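Local coordinates for protein probable zinc protease (Pseudomonas aeruginosa, PDB 4NNZ) that probably acts as a metallopeptidase subunit of the M16 family, forming one partner of a heterodimeric zinc protease, at residues L49-E54 against P161-M166; G38-T43 against F304-S309; D86-Y91 against I374-S379; E130-R135 against A144-K149. One frame throughout, in Å; residues are numbered along the deposited sequence.

Interaction 1 (L49-E54 against P161-M166); sequences LSHALE and PTIGWM
With CG of His51 swung anti to the backbone N (chi1 168°) and CG1 of Ile163 placed in the same way on its own residue (chi1 -175°), the two side chains run alongside each other in one direction. The methyl CD1 of Ile163 reaches CE1 of the imidazole at 3.3 Å, approaching the ring obliquely. Lower on the histidine, CB rests 3.4 Å from Thr162 O, while the methyl CG2 of Thr162 is a looser neighbour. Polar links across the contact run through water. One molecule accepts from His51 N at 2.9 Å and donates to Thr162 O; another donates to Ile163 O at 2.7 Å and also bonds to His51 ND1. Residues 51 to 54 match the start of the HxxEH motif that marks M16 peptidases. Helix 49-56, which carries it, is flanked by helix 174-184 behind Leu49 and Leu53, by helix 118-137 at His51 and Ala52, and by strand 80-84 at Ser50 and Glu54.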
loop_
_atom_site.group_PDB
_atom_site.type_symbol
_atom_site.label_atom_id
_atom_site.label_comp_id
_atom_site.label_asym_id
_atom_site.label_seq_id
_atom_site.Cartn_x
_atom_site.Cartn_y
_atom_site.Cartn_z
ATOM N N LEU A 49 -7.923 7.247 9.009
ATOM C CA LEU A 49 -7.807 8.502 9.720
ATOM C C LEU A 49 -8.683 9.614 9.230
ATOM O O LEU A 49 -9.193 10.344 10.007
ATOM C CB LEU A 49 -6.366 8.967 9.670
ATOM C CG LEU A 49 -5.646 9.478 10.897
ATOM C CD1 LEU A 49 -5.935 8.671 12.129
ATOM C CD2 LEU A 49 -4.179 9.456 10.600
ATOM N N SER A 50 -8.795 9.780 7.932
ATOM C CA SER A 50 -9.609 10.822 7.375
ATOM C C SER A 50 -11.054 10.618 7.617
ATOM O O SER A 50 -11.769 11.516 7.929
ATOM C CB SER A 50 -9.346 10.954 5.900
ATOM O OG SER A 50 -8.048 10.574 5.665
ATOM N N HIS A 51 -11.492 9.405 7.418
ATOM C CA HIS A 51 -12.832 9.025 7.700
ATOM C C HIS A 51 -13.202 9.102 9.187
ATOM O O HIS A 51 -14.300 9.404 9.513
ATOM C CB HIS A 51 -13.095 7.668 7.097
ATOM C CG HIS A 51 -14.359 7.061 7.560
ATOM N ND1 HIS A 51 -14.469 6.435 8.771
ATOM C CD2 HIS A 51 -15.579 7.023 7.000
ATOM C CE1 HIS A 51 -15.709 6.042 8.940
ATOM N NE2 HIS A 51 -16.400 6.376 7.873
ATOM N N ALA A 52 -12.304 8.758 10.070
ATOM C CA ALA A 52 -12.545 8.918 11.473
ATOM C C ALA A 52 -12.653 10.357 11.898
ATOM O O ALA A 52 -13.468 10.713 12.710
ATOM C CB ALA A 52 -11.471 8.234 12.272
ATOM N N LEU A 53 -11.777 11.177 11.375
ATOM C CA LEU A 53 -11.734 12.542 11.767
ATOM C C LEU A 53 -13.029 13.180 11.377
ATOM O O LEU A 53 -13.537 13.998 12.088
ATOM C CB LEU A 53 -10.559 13.238 11.116
ATOM C CG LEU A 53 -10.297 14.701 11.431
ATOM C CD1 LEU A 53 -10.156 14.965 12.906
ATOM C CD2 LEU A 53 -9.091 15.208 10.697
ATOM N N GLU A 54 -13.551 12.794 10.236
ATOM C CA GLU A 54 -14.796 13.310 9.755
ATOM C C GLU A 54 -15.922 12.858 10.638
ATOM O O GLU A 54 -16.720 13.629 11.075
ATOM C CB GLU A 54 -15.027 12.839 8.342
ATOM C CG GLU A 54 -16.428 13.047 7.833
ATOM C CD GLU A 54 -17.226 11.787 7.780
ATOM O OE1 GLU A 54 -16.891 10.901 7.011
ATOM O OE2 GLU A 54 -18.191 11.686 8.516
ATOM N N PRO A 161 -8.290 0.976 2.046
ATOM C CA PRO A 161 -9.698 1.150 2.340
ATOM C C PRO A 161 -9.945 2.402 3.113
ATOM O O PRO A 161 -9.289 2.653 4.065
ATOM C CB PRO A 161 -10.014 -0.042 3.222
ATOM C CG PRO A 161 -8.751 -0.447 3.795
ATOM C CD PRO A 161 -7.734 -0.164 2.759
ATOM N N THR A 162 -10.927 3.166 2.713
ATOM C CA THR A 162 -11.309 4.393 3.373
ATOM C C THR A 162 -11.707 4.253 4.827
ATOM O O THR A 162 -11.407 5.081 5.632
ATOM C CB THR A 162 -12.479 5.039 2.634
ATOM O OG1 THR A 162 -12.179 5.143 1.252
ATOM C CG2 THR A 162 -12.733 6.358 3.135
ATOM N N ILE A 163 -12.409 3.200 5.143
ATOM C CA ILE A 163 -12.790 2.919 6.506
ATOM C C ILE A 163 -11.606 2.682 7.421
ATOM O O ILE A 163 -11.653 3.020 8.563
ATOM C CB ILE A 163 -13.823 1.789 6.631
ATOM C CG1 ILE A 163 -14.270 1.633 8.069
ATOM C CG2 ILE A 163 -13.249 0.482 6.217
ATOM C CD1 ILE A 163 -14.972 2.827 8.640
ATOM N N GLY A 164 -10.552 2.117 6.874
ATOM C CA GLY A 164 -9.350 1.768 7.581
ATOM C C GLY A 164 -9.255 0.306 7.869
ATOM O O GLY A 164 -10.240 -0.326 8.023
ATOM N N TRP A 165 -8.066 -0.245 7.899
ATOM C CA TRP A 165 -7.880 -1.624 8.297
ATOM C C TRP A 165 -8.084 -1.770 9.796
ATOM O O TRP A 165 -7.772 -0.896 10.540
ATOM C CB TRP A 165 -6.506 -2.122 7.892
ATOM C CG TRP A 165 -6.173 -2.070 6.444
ATOM C CD1 TRP A 165 -5.275 -1.272 5.856
ATOM C CD2 TRP A 165 -6.702 -2.878 5.416
ATOM N NE1 TRP A 165 -5.201 -1.512 4.542
ATOM C CE2 TRP A 165 -6.075 -2.506 4.237
ATOM C CE3 TRP A 165 -7.664 -3.868 5.372
ATOM C CZ2 TRP A 165 -6.373 -3.078 3.043
ATOM C CZ3 TRP A 165 -7.935 -4.445 4.201
ATOM C CH2 TRP A 165 -7.305 -4.051 3.045
ATOM N N MET A 166 -8.594 -2.891 10.230
ATOM C CA MET A 166 -8.973 -3.043 11.602
ATOM C C MET A 166 -7.813 -2.899 12.542
ATOM O O MET A 166 -7.937 -2.364 13.613
ATOM C CB MET A 166 -9.696 -4.350 11.834
ATOM C CG MET A 166 -10.247 -4.467 13.237
ATOM S SD MET A 166 -11.571 -3.353 13.638
ATOM C CE MET A 166 -12.897 -4.303 12.958
HETATM O O HOH W 1 -10.273 7.311 5.797
HETATM O O HOH W 2 -12.524 5.320 9.678
#

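Interaction 2 (G38-T43 against F304-S309); sequences GSSYET and FNRGDS
One face of the Tyr41 ring is covered by the guanidinium of Arg306, which lies flat upon it with planes 12° apart and centres 3.8 Å apart. Seen from the arginine, Tyr41 CZ sits over the middle of the guanidinium, 3.3 Å from Arg306 CZ, whereas NH1 stands over the rim of the tyrosine ring. The stack is therefore an off-centre cation-pi contact, displaced toward the phenol oxygen. Tyr41 OH is close to Arg306 NE but at a poor angle, so pi stacking rather than hydrogen bonding couples this pair. A bend of the arginine chain at chi3 (138°) turns the guanidinium onto the ring. At the guanidinium edge, near its plane, Ser40 OG comes within 3.0 Å of Arg306 NH1; that hydroxyl is bonded to Asp87, which also accepts from the backbone N of Arg306. The buried contact bridges the N-terminal peptidase region and the inactive-domain region, and is consistent with the M16 architecture of two α/β halves folded against each other.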
loop_
_atom_site.group_PDB
_atom_site.type_symbol
_atom_site.label_atom_id
_atom_site.label_comp_id
_atom_site.label_asym_id
_atom_site.label_seq_id
_atom_site.Cartn_x
_atom_site.Cartn_y
_atom_site.Cartn_z
ATOM N N GLY A 38 -7.967 12.521 2.035
ATOM C CA GLY A 38 -8.661 11.327 1.686
ATOM C C GLY A 38 -7.862 10.180 2.177
ATOM O O GLY A 38 -6.821 10.387 2.714
ATOM N N SER A 39 -8.351 8.981 1.959
ATOM C CA SER A 39 -7.627 7.786 2.251
ATOM C C SER A 39 -6.394 7.530 1.418
ATOM O O SER A 39 -5.553 6.822 1.836
ATOM C CB SER A 39 -8.539 6.576 2.307
ATOM O OG SER A 39 -9.295 6.446 1.159
ATOM N N SER A 40 -6.303 8.088 0.236
ATOM C CA SER A 40 -5.131 7.906 -0.584
ATOM C C SER A 40 -3.931 8.681 -0.065
ATOM O O SER A 40 -2.841 8.454 -0.471
ATOM C CB SER A 40 -5.405 8.158 -2.056
ATOM O OG SER A 40 -5.901 9.431 -2.309
ATOM N N TYR A 41 -4.152 9.578 0.860
ATOM C CA TYR A 41 -3.088 10.291 1.492
ATOM C C TYR A 41 -2.536 9.556 2.687
ATOM O O TYR A 41 -1.548 9.931 3.237
ATOM C CB TYR A 41 -3.603 11.639 1.944
ATOM C CG TYR A 41 -4.038 12.596 0.871
ATOM C CD1 TYR A 41 -5.198 12.411 0.178
ATOM C CD2 TYR A 41 -3.312 13.710 0.604
ATOM C CE1 TYR A 41 -5.597 13.299 -0.768
ATOM C CE2 TYR A 41 -3.705 14.592 -0.350
ATOM C CZ TYR A 41 -4.843 14.383 -1.027
ATOM O OH TYR A 41 -5.198 15.285 -1.947
ATOM N N GLU A 42 -3.238 8.537 3.115
ATOM C CA GLU A 42 -2.943 7.843 4.345
ATOM C C GLU A 42 -1.792 6.878 4.258
ATOM O O GLU A 42 -1.406 6.480 3.223
ATOM C CB GLU A 42 -4.189 7.170 4.880
ATOM C CG GLU A 42 -5.182 8.146 5.473
ATOM C CD GLU A 42 -6.587 7.604 5.661
ATOM O OE1 GLU A 42 -6.789 6.401 5.796
ATOM O OE2 GLU A 42 -7.500 8.408 5.683
ATOM N N THR A 43 -1.273 6.514 5.400
ATOM C CA THR A 43 -0.017 5.835 5.532
ATOM C C THR A 43 -0.261 4.568 6.270
ATOM O O THR A 43 -1.000 4.575 7.199
ATOM C CB THR A 43 0.931 6.635 6.413
ATOM O OG1 THR A 43 1.127 7.919 5.855
ATOM C CG2 THR A 43 2.225 5.951 6.511
ATOM N N PHE A 304 -12.988 10.739 -13.053
ATOM C CA PHE A 304 -12.654 11.973 -12.380
ATOM C C PHE A 304 -11.837 11.836 -11.113
ATOM O O PHE A 304 -12.111 12.457 -10.142
ATOM C CB PHE A 304 -13.885 12.822 -12.148
ATOM C CG PHE A 304 -14.633 13.102 -13.381
ATOM C CD1 PHE A 304 -14.237 14.087 -14.211
ATOM C CD2 PHE A 304 -15.699 12.345 -13.727
ATOM C CE1 PHE A 304 -14.903 14.344 -15.356
ATOM C CE2 PHE A 304 -16.370 12.585 -14.873
ATOM C CZ PHE A 304 -15.971 13.591 -15.691
ATOM N N ASN A 305 -10.842 10.980 -11.153
ATOM C CA ASN A 305 -9.885 10.823 -10.072
ATOM C C ASN A 305 -8.730 11.800 -10.044
ATOM O O ASN A 305 -8.318 12.334 -11.023
ATOM C CB ASN A 305 -9.337 9.404 -10.043
ATOM C CG ASN A 305 -10.296 8.420 -9.458
ATOM O OD1 ASN A 305 -10.960 8.692 -8.481
ATOM N ND2 ASN A 305 -10.357 7.269 -10.040
ATOM N N ARG A 306 -8.189 11.963 -8.872
ATOM C CA ARG A 306 -7.019 12.735 -8.636
ATOM C C ARG A 306 -5.882 12.136 -9.396
ATOM O O ARG A 306 -5.072 12.815 -9.949
ATOM C CB ARG A 306 -6.707 12.561 -7.188
ATOM C CG ARG A 306 -6.082 13.690 -6.460
ATOM C CD ARG A 306 -5.916 13.225 -5.042
ATOM N NE ARG A 306 -4.648 13.619 -4.519
ATOM C CZ ARG A 306 -3.860 12.878 -3.772
ATOM N NH1 ARG A 306 -4.168 11.662 -3.434
ATOM N NH2 ARG A 306 -2.738 13.388 -3.370
ATOM N N GLY A 307 -5.807 10.831 -9.353
ATOM C CA GLY A 307 -4.822 10.077 -10.056
ATOM C C GLY A 307 -5.467 9.110 -11.005
ATOM O O GLY A 307 -6.454 9.388 -11.587
ATOM N N ASP A 308 -4.909 7.927 -11.070
ATOM C CA ASP A 308 -5.337 6.860 -11.936
ATOM C C ASP A 308 -6.597 6.163 -11.492
ATOM O O ASP A 308 -7.097 6.424 -10.452
ATOM C CB ASP A 308 -4.233 5.842 -12.067
ATOM C CG ASP A 308 -3.141 6.309 -12.932
ATOM O OD1 ASP A 308 -3.380 7.159 -13.781
ATOM O OD2 ASP A 308 -2.033 5.826 -12.773
ATOM N N SER A 309 -7.078 5.254 -12.306
ATOM C CA SER A 309 -8.376 4.692 -12.133
ATOM C C SER A 309 -8.489 3.265 -12.603
ATOM O O SER A 309 -7.556 2.677 -13.035
ATOM C CB SER A 309 -9.415 5.560 -12.811
ATOM O OG SER A 309 -10.694 5.136 -12.464
#

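Interaction 3 (D86-Y91 against I374-S379); sequences DDYTAY and IGQLES
Tyr88, Gln376 and Ser379 meet where the two halves of the M16 fold close on one another: residues 86-91 lead into strand 89-96 of the six-stranded sheet, and residues 374-379 belong to helix 367-379 from far along the chain. Van der Waals packing makes up most of the contact. The aromatic side chain of Tyr88 takes the first torsion that sets CG between the backbone N and the carbonyl carbon (chi1 55°), which sends the ring out toward the helix. There its phenol end crosses Gln376 at a slant: OH lies 3.8 Å from Gln376 CG, and Tyr88 CE2 is 4.1 Å from the amide carbon CD. Ring and amide planes differ by 30°, and the bend of the glutamine chain at chi2 brings CG and CD to the phenol end. At the base of the ring, Tyr88 CB packs against Ser379 CB at 3.9 Å. Trp34 of strand 28-35 adds a third partner, its ring inclined at about 50° to that of Tyr88, and also touches Gln376 and Ser379. The carboxylate of Asp87 accepts from Tyr158 OH. The polar part of the contact is carried by solvent: the carbonyl oxygens of Asp87 and Ser379 are both acceptors and cannot bond each other, and a single water donates to both, 2.7 Å from Asp87 O and 2.9 Å from Ser379 O.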
loop_
_atom_site.group_PDB
_atom_site.type_symbol
_atom_site.label_atom_id
_atom_site.label_comp_id
_atom_site.label_asym_id
_atom_site.label_seq_id
_atom_site.Cartn_x
_atom_site.Cartn_y
_atom_site.Cartn_z
ATOM N N ASP A 86 -11.673 8.420 -1.156
ATOM C CA ASP A 86 -10.256 8.296 -1.319
ATOM C C ASP A 86 -9.582 9.619 -1.466
ATOM O O ASP A 86 -8.585 9.877 -0.861
ATOM C CB ASP A 86 -9.970 7.445 -2.534
ATOM C CG ASP A 86 -10.513 6.049 -2.401
ATOM O OD1 ASP A 86 -11.024 5.704 -1.338
ATOM O OD2 ASP A 86 -10.436 5.275 -3.340
ATOM N N ASP A 87 -10.136 10.460 -2.306
ATOM C CA ASP A 87 -9.557 11.740 -2.569
ATOM C C ASP A 87 -10.100 12.942 -1.853
ATOM O O ASP A 87 -9.494 13.966 -1.912
ATOM C CB ASP A 87 -9.544 12.002 -4.058
ATOM C CG ASP A 87 -8.555 11.154 -4.771
ATOM O OD1 ASP A 87 -7.589 10.761 -4.144
ATOM O OD2 ASP A 87 -8.737 10.857 -5.935
ATOM N N TYR A 88 -11.218 12.835 -1.182
ATOM C CA TYR A 88 -11.753 14.002 -0.545
ATOM C C TYR A 88 -12.657 13.762 0.635
ATOM O O TYR A 88 -13.122 12.692 0.873
ATOM C CB TYR A 88 -12.443 14.882 -1.569
ATOM C CG TYR A 88 -13.477 14.171 -2.324
ATOM C CD1 TYR A 88 -14.709 13.986 -1.806
ATOM C CD2 TYR A 88 -13.204 13.638 -3.533
ATOM C CE1 TYR A 88 -15.658 13.303 -2.497
ATOM C CE2 TYR A 88 -14.147 12.967 -4.239
ATOM C CZ TYR A 88 -15.372 12.811 -3.714
ATOM O OH TYR A 88 -16.301 12.132 -4.393
ATOM N N THR A 89 -12.860 14.815 1.391
ATOM C CA THR A 89 -13.829 14.863 2.444
ATOM C C THR A 89 -14.699 16.061 2.278
ATOM O O THR A 89 -14.213 17.137 2.225
ATOM C CB THR A 89 -13.124 15.040 3.742
ATOM O OG1 THR A 89 -12.115 14.055 3.815
ATOM C CG2 THR A 89 -14.066 14.894 4.882
ATOM N N ALA A 90 -15.994 15.871 2.212
ATOM C CA ALA A 90 -16.887 16.976 1.979
ATOM C C ALA A 90 -17.994 17.148 2.984
ATOM O O ALA A 90 -18.644 16.229 3.326
ATOM C CB ALA A 90 -17.454 16.883 0.591
ATOM N N TYR A 91 -18.225 18.368 3.417
ATOM C CA TYR A 91 -19.331 18.653 4.285
ATOM C C TYR A 91 -20.262 19.597 3.577
ATOM O O TYR A 91 -19.843 20.587 3.073
ATOM C CB TYR A 91 -18.859 19.278 5.573
ATOM C CG TYR A 91 -17.819 18.524 6.334
ATOM C CD1 TYR A 91 -16.521 18.523 5.936
ATOM C CD2 TYR A 91 -18.134 17.853 7.471
ATOM C CE1 TYR A 91 -15.569 17.854 6.639
ATOM C CE2 TYR A 91 -17.186 17.181 8.181
ATOM C CZ TYR A 91 -15.907 17.191 7.753
ATOM O OH TYR A 91 -14.963 16.529 8.449
ATOM N N ILE A 374 -18.829 20.750 -8.788
ATOM C CA ILE A 374 -17.833 21.752 -8.643
ATOM C C ILE A 374 -16.812 21.346 -7.598
ATOM O O ILE A 374 -15.656 21.570 -7.760
ATOM C CB ILE A 374 -18.472 23.104 -8.306
ATOM C CG1 ILE A 374 -19.260 23.626 -9.492
ATOM C CG2 ILE A 374 -17.428 24.115 -7.912
ATOM C CD1 ILE A 374 -20.256 24.688 -9.140
ATOM N N GLY A 375 -17.253 20.724 -6.531
ATOM C CA GLY A 375 -16.374 20.392 -5.439
ATOM C C GLY A 375 -15.531 19.176 -5.682
ATOM O O GLY A 375 -14.411 19.094 -5.290
ATOM N N GLN A 376 -16.106 18.215 -6.338
ATOM C CA GLN A 376 -15.415 17.024 -6.694
ATOM C C GLN A 376 -14.184 17.328 -7.519
ATOM O O GLN A 376 -13.116 16.908 -7.210
ATOM C CB GLN A 376 -16.350 16.194 -7.527
ATOM C CG GLN A 376 -16.613 14.840 -6.976
ATOM C CD GLN A 376 -16.007 13.806 -7.849
ATOM O OE1 GLN A 376 -14.849 13.923 -8.227
ATOM N NE2 GLN A 376 -16.773 12.780 -8.185
ATOM N N LEU A 377 -14.386 18.044 -8.599
ATOM C CA LEU A 377 -13.428 18.262 -9.635
ATOM C C LEU A 377 -12.337 19.094 -9.053
ATOM O O LEU A 377 -11.190 18.845 -9.272
ATOM C CB LEU A 377 -14.055 19.034 -10.771
ATOM C CG LEU A 377 -15.026 18.298 -11.660
ATOM C CD1 LEU A 377 -15.836 19.246 -12.500
ATOM C CD2 LEU A 377 -14.343 17.274 -12.499
ATOM N N GLU A 378 -12.726 20.095 -8.307
ATOM C CA GLU A 378 -11.817 20.975 -7.645
ATOM C C GLU A 378 -10.961 20.332 -6.557
ATOM O O GLU A 378 -9.908 20.801 -6.247
ATOM C CB GLU A 378 -12.554 22.204 -7.150
ATOM C CG GLU A 378 -11.823 23.504 -7.379
ATOM C CD GLU A 378 -12.011 24.068 -8.757
ATOM O OE1 GLU A 378 -13.108 24.008 -9.292
ATOM O OE2 GLU A 378 -11.057 24.604 -9.299
ATOM N N SER A 379 -11.445 19.273 -5.963
ATOM C CA SER A 379 -10.691 18.583 -4.962
ATOM C C SER A 379 -9.692 17.644 -5.584
ATOM O O SER A 379 -8.851 17.106 -4.931
ATOM C CB SER A 379 -11.636 17.839 -4.052
ATOM O OG SER A 379 -12.808 18.574 -3.944
HETATM O O HOH W 3 -7.522 15.507 -2.962
#

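Interaction 4 (E130-R135 against A144-K149); sequences EERRLR and AFERFK
Arg132 meets the carboxylate of Glu146 with its two terminal nitrogens, NH1 and NH2 each serving a different oxygen. The shorter bond runs from NH1 to Glu146 OE2 at 2.8 Å; the straighter one joins NH2 to OE1 at 3.1 Å (N-H...O 157°) and uses the syn lone pair of that oxygen. A weak third bond links Arg132 NH2 to Glu146 OE2 at 3.3 Å. Guanidinium and carboxylate are nearly coplanar, with planes 15° apart, so the paired bonds should hold both groups against rotation. The arginine also donates from NH1 to Gly164 O and pairs through NH2 with Asp137, so its positive charge is probably shared between two acids. The salt bridge fastens helix 118-137 to helix 140-152, consecutive helices joined by a very short connection in the M16 peptidase domain. Reaching across depends on a bend at chi3 of Arg132 (131°), while Glu146 stays extended beyond CG. Within the first helix, Glu130 OE1 accepts from both NE and NH2 of Arg133, the NE bond being 3.1 Å; beside it, Arg135 NE pairs with Glu131 OE2, four residues back, at 3.6 Å. Farther out, Pro161 and Trp165 pack against Glu146, and Ile163, Met166 and Leu169 against Arg132. On the other helix, Ala144 and Phe148 rest on strand 415-422, while Arg147 NH1 donates to Pro231 O of the second subunit.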
loop_
_atom_site.group_PDB
_atom_site.type_symbol
_atom_site.label_atom_id
_atom_site.label_comp_id
_atom_site.label_asym_id
_atom_site.label_seq_id
_atom_site.Cartn_x
_atom_site.Cartn_y
_atom_site.Cartn_z
ATOM N N GLU A 130 -16.807 -0.856 15.036
ATOM C CA GLU A 130 -18.005 -1.607 14.923
ATOM C C GLU A 130 -18.570 -1.474 13.542
ATOM O O GLU A 130 -18.967 -2.427 12.958
ATOM C CB GLU A 130 -18.972 -1.118 15.974
ATOM C CG GLU A 130 -20.365 -1.659 15.865
ATOM C CD GLU A 130 -20.431 -3.112 16.214
ATOM O OE1 GLU A 130 -19.393 -3.780 16.192
ATOM O OE2 GLU A 130 -21.519 -3.599 16.511
ATOM N N GLU A 131 -18.557 -0.277 13.008
ATOM C CA GLU A 131 -19.029 -0.032 11.672
ATOM C C GLU A 131 -18.222 -0.816 10.644
ATOM O O GLU A 131 -18.755 -1.220 9.663
ATOM C CB GLU A 131 -19.037 1.469 11.372
ATOM C CG GLU A 131 -18.904 1.850 9.910
ATOM C CD GLU A 131 -19.239 3.286 9.626
ATOM O OE1 GLU A 131 -18.535 4.162 10.125
ATOM O OE2 GLU A 131 -20.201 3.546 8.890
ATOM N N ARG A 132 -16.943 -1.002 10.874
ATOM C CA ARG A 132 -16.147 -1.802 9.994
ATOM C C ARG A 132 -16.565 -3.250 9.951
ATOM O O ARG A 132 -16.544 -3.854 8.924
ATOM C CB ARG A 132 -14.683 -1.720 10.375
ATOM C CG ARG A 132 -13.795 -1.981 9.208
ATOM C CD ARG A 132 -12.472 -2.583 9.562
ATOM N NE ARG A 132 -12.223 -3.716 8.710
ATOM C CZ ARG A 132 -11.783 -3.669 7.471
ATOM N NH1 ARG A 132 -11.487 -2.543 6.884
ATOM N NH2 ARG A 132 -11.632 -4.780 6.826
ATOM N N ARG A 133 -16.871 -3.817 11.096
ATOM C CA ARG A 133 -17.309 -5.175 11.141
ATOM C C ARG A 133 -18.611 -5.391 10.428
ATOM O O ARG A 133 -18.763 -6.305 9.678
ATOM C CB ARG A 133 -17.606 -5.537 12.573
ATOM C CG ARG A 133 -16.423 -5.761 13.458
ATOM C CD ARG A 133 -16.787 -6.754 14.532
ATOM N NE ARG A 133 -18.011 -6.399 15.251
ATOM C CZ ARG A 133 -19.137 -7.099 15.225
ATOM N NH1 ARG A 133 -19.228 -8.204 14.508
ATOM N NH2 ARG A 133 -20.174 -6.694 15.915
ATOM N N LEU A 134 -19.582 -4.577 10.749
ATOM C CA LEU A 134 -20.906 -4.754 10.252
ATOM C C LEU A 134 -21.037 -4.557 8.776
ATOM O O LEU A 134 -21.693 -5.316 8.103
ATOM C CB LEU A 134 -21.836 -3.797 10.967
ATOM C CG LEU A 134 -22.593 -4.230 12.216
ATOM C CD1 LEU A 134 -22.098 -5.544 12.753
ATOM C CD2 LEU A 134 -22.524 -3.176 13.288
ATOM N N ARG A 135 -20.450 -3.489 8.291
ATOM C CA ARG A 135 -20.619 -3.094 6.933
ATOM C C ARG A 135 -19.545 -3.517 5.982
ATOM O O ARG A 135 -19.713 -3.341 4.825
ATOM C CB ARG A 135 -20.742 -1.601 6.880
ATOM C CG ARG A 135 -21.974 -1.067 7.524
ATOM C CD ARG A 135 -22.133 0.373 7.147
ATOM N NE ARG A 135 -22.719 1.132 8.225
ATOM C CZ ARG A 135 -23.987 1.499 8.272
ATOM N NH1 ARG A 135 -24.819 1.190 7.290
ATOM N NH2 ARG A 135 -24.417 2.184 9.310
ATOM N N ALA A 144 -15.117 -8.606 -0.328
ATOM C CA ALA A 144 -14.470 -9.025 -1.527
ATOM C C ALA A 144 -13.905 -7.858 -2.266
ATOM O O ALA A 144 -12.831 -7.922 -2.762
ATOM C CB ALA A 144 -15.461 -9.754 -2.403
ATOM N N PHE A 145 -14.651 -6.787 -2.336
ATOM C CA PHE A 145 -14.214 -5.618 -3.032
ATOM C C PHE A 145 -13.001 -4.959 -2.426
ATOM O O PHE A 145 -12.208 -4.405 -3.108
ATOM C CB PHE A 145 -15.345 -4.637 -3.199
ATOM C CG PHE A 145 -15.137 -3.676 -4.317
ATOM C CD1 PHE A 145 -15.413 -4.032 -5.597
ATOM C CD2 PHE A 145 -14.668 -2.415 -4.072
ATOM C CE1 PHE A 145 -15.212 -3.168 -6.625
ATOM C CE2 PHE A 145 -14.471 -1.541 -5.096
ATOM C CZ PHE A 145 -14.753 -1.916 -6.369
ATOM N N GLU A 146 -12.895 -5.003 -1.123
ATOM C CA GLU A 146 -11.788 -4.419 -0.418
ATOM C C GLU A 146 -10.518 -5.113 -0.796
ATOM O O GLU A 146 -9.543 -4.487 -1.052
ATOM C CB GLU A 146 -12.020 -4.550 1.060
ATOM C CG GLU A 146 -11.227 -3.622 1.907
ATOM C CD GLU A 146 -11.439 -3.892 3.352
ATOM O OE1 GLU A 146 -11.369 -5.045 3.726
ATOM O OE2 GLU A 146 -11.684 -2.969 4.106
ATOM N N ARG A 147 -10.562 -6.420 -0.834
ATOM C CA ARG A 147 -9.478 -7.213 -1.321
ATOM C C ARG A 147 -9.149 -6.974 -2.768
ATOM O O ARG A 147 -8.019 -6.971 -3.134
ATOM C CB ARG A 147 -9.805 -8.683 -1.182
ATOM C CG ARG A 147 -10.310 -9.159 0.149
ATOM C CD ARG A 147 -9.266 -9.028 1.198
ATOM N NE ARG A 147 -9.789 -9.197 2.521
ATOM C CZ ARG A 147 -9.843 -10.351 3.140
ATOM N NH1 ARG A 147 -9.434 -11.435 2.553
ATOM N NH2 ARG A 147 -10.309 -10.409 4.341
ATOM N N PHE A 148 -10.153 -6.836 -3.602
ATOM C CA PHE A 148 -9.961 -6.690 -5.021
ATOM C C PHE A 148 -9.238 -5.419 -5.286
ATOM O O PHE A 148 -8.332 -5.376 -6.057
ATOM C CB PHE A 148 -11.315 -6.736 -5.731
ATOM C CG PHE A 148 -11.320 -6.153 -7.092
ATOM C CD1 PHE A 148 -10.807 -6.846 -8.147
ATOM C CD2 PHE A 148 -11.862 -4.927 -7.315
ATOM C CE1 PHE A 148 -10.819 -6.316 -9.396
ATOM C CE2 PHE A 148 -11.874 -4.382 -8.561
ATOM C CZ PHE A 148 -11.362 -5.084 -9.601
ATOM N N LYS A 149 -9.669 -4.392 -4.601
ATOM C CA LYS A 149 -9.074 -3.094 -4.683
ATOM C C LYS A 149 -7.639 -3.041 -4.215
ATOM O O LYS A 149 -6.852 -2.406 -4.839
ATOM C CB LYS A 149 -9.919 -2.074 -3.939
ATOM C CG LYS A 149 -9.687 -0.659 -4.395
ATOM C CD LYS A 149 -10.852 0.252 -4.130
ATOM C CE LYS A 149 -10.434 1.697 -4.009
ATOM N NZ LYS A 149 -10.307 2.106 -2.605
#

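How the interactions relate
From the N terminus, the chain leaves strand 28-35 and sets down the first segments of interactions 2, 1 and 3 in turn (38-43, 49-54, 86-91) before any loop is closed. Interaction 4 closes first, a short loop between consecutive helices, and lies within the other three. Residues 161-166 then return to helix 49-56 and close interaction 1, itself enclosed by interaction 2, which is completed by 304-309. Interaction 3 closes last, at 374-379, and crosses both 1 and 2. Interactions 1 and 4 both lie within the N-terminal half, and adjoin each other along the 161-166 loop; interactions 2 and 3 join that half to the second.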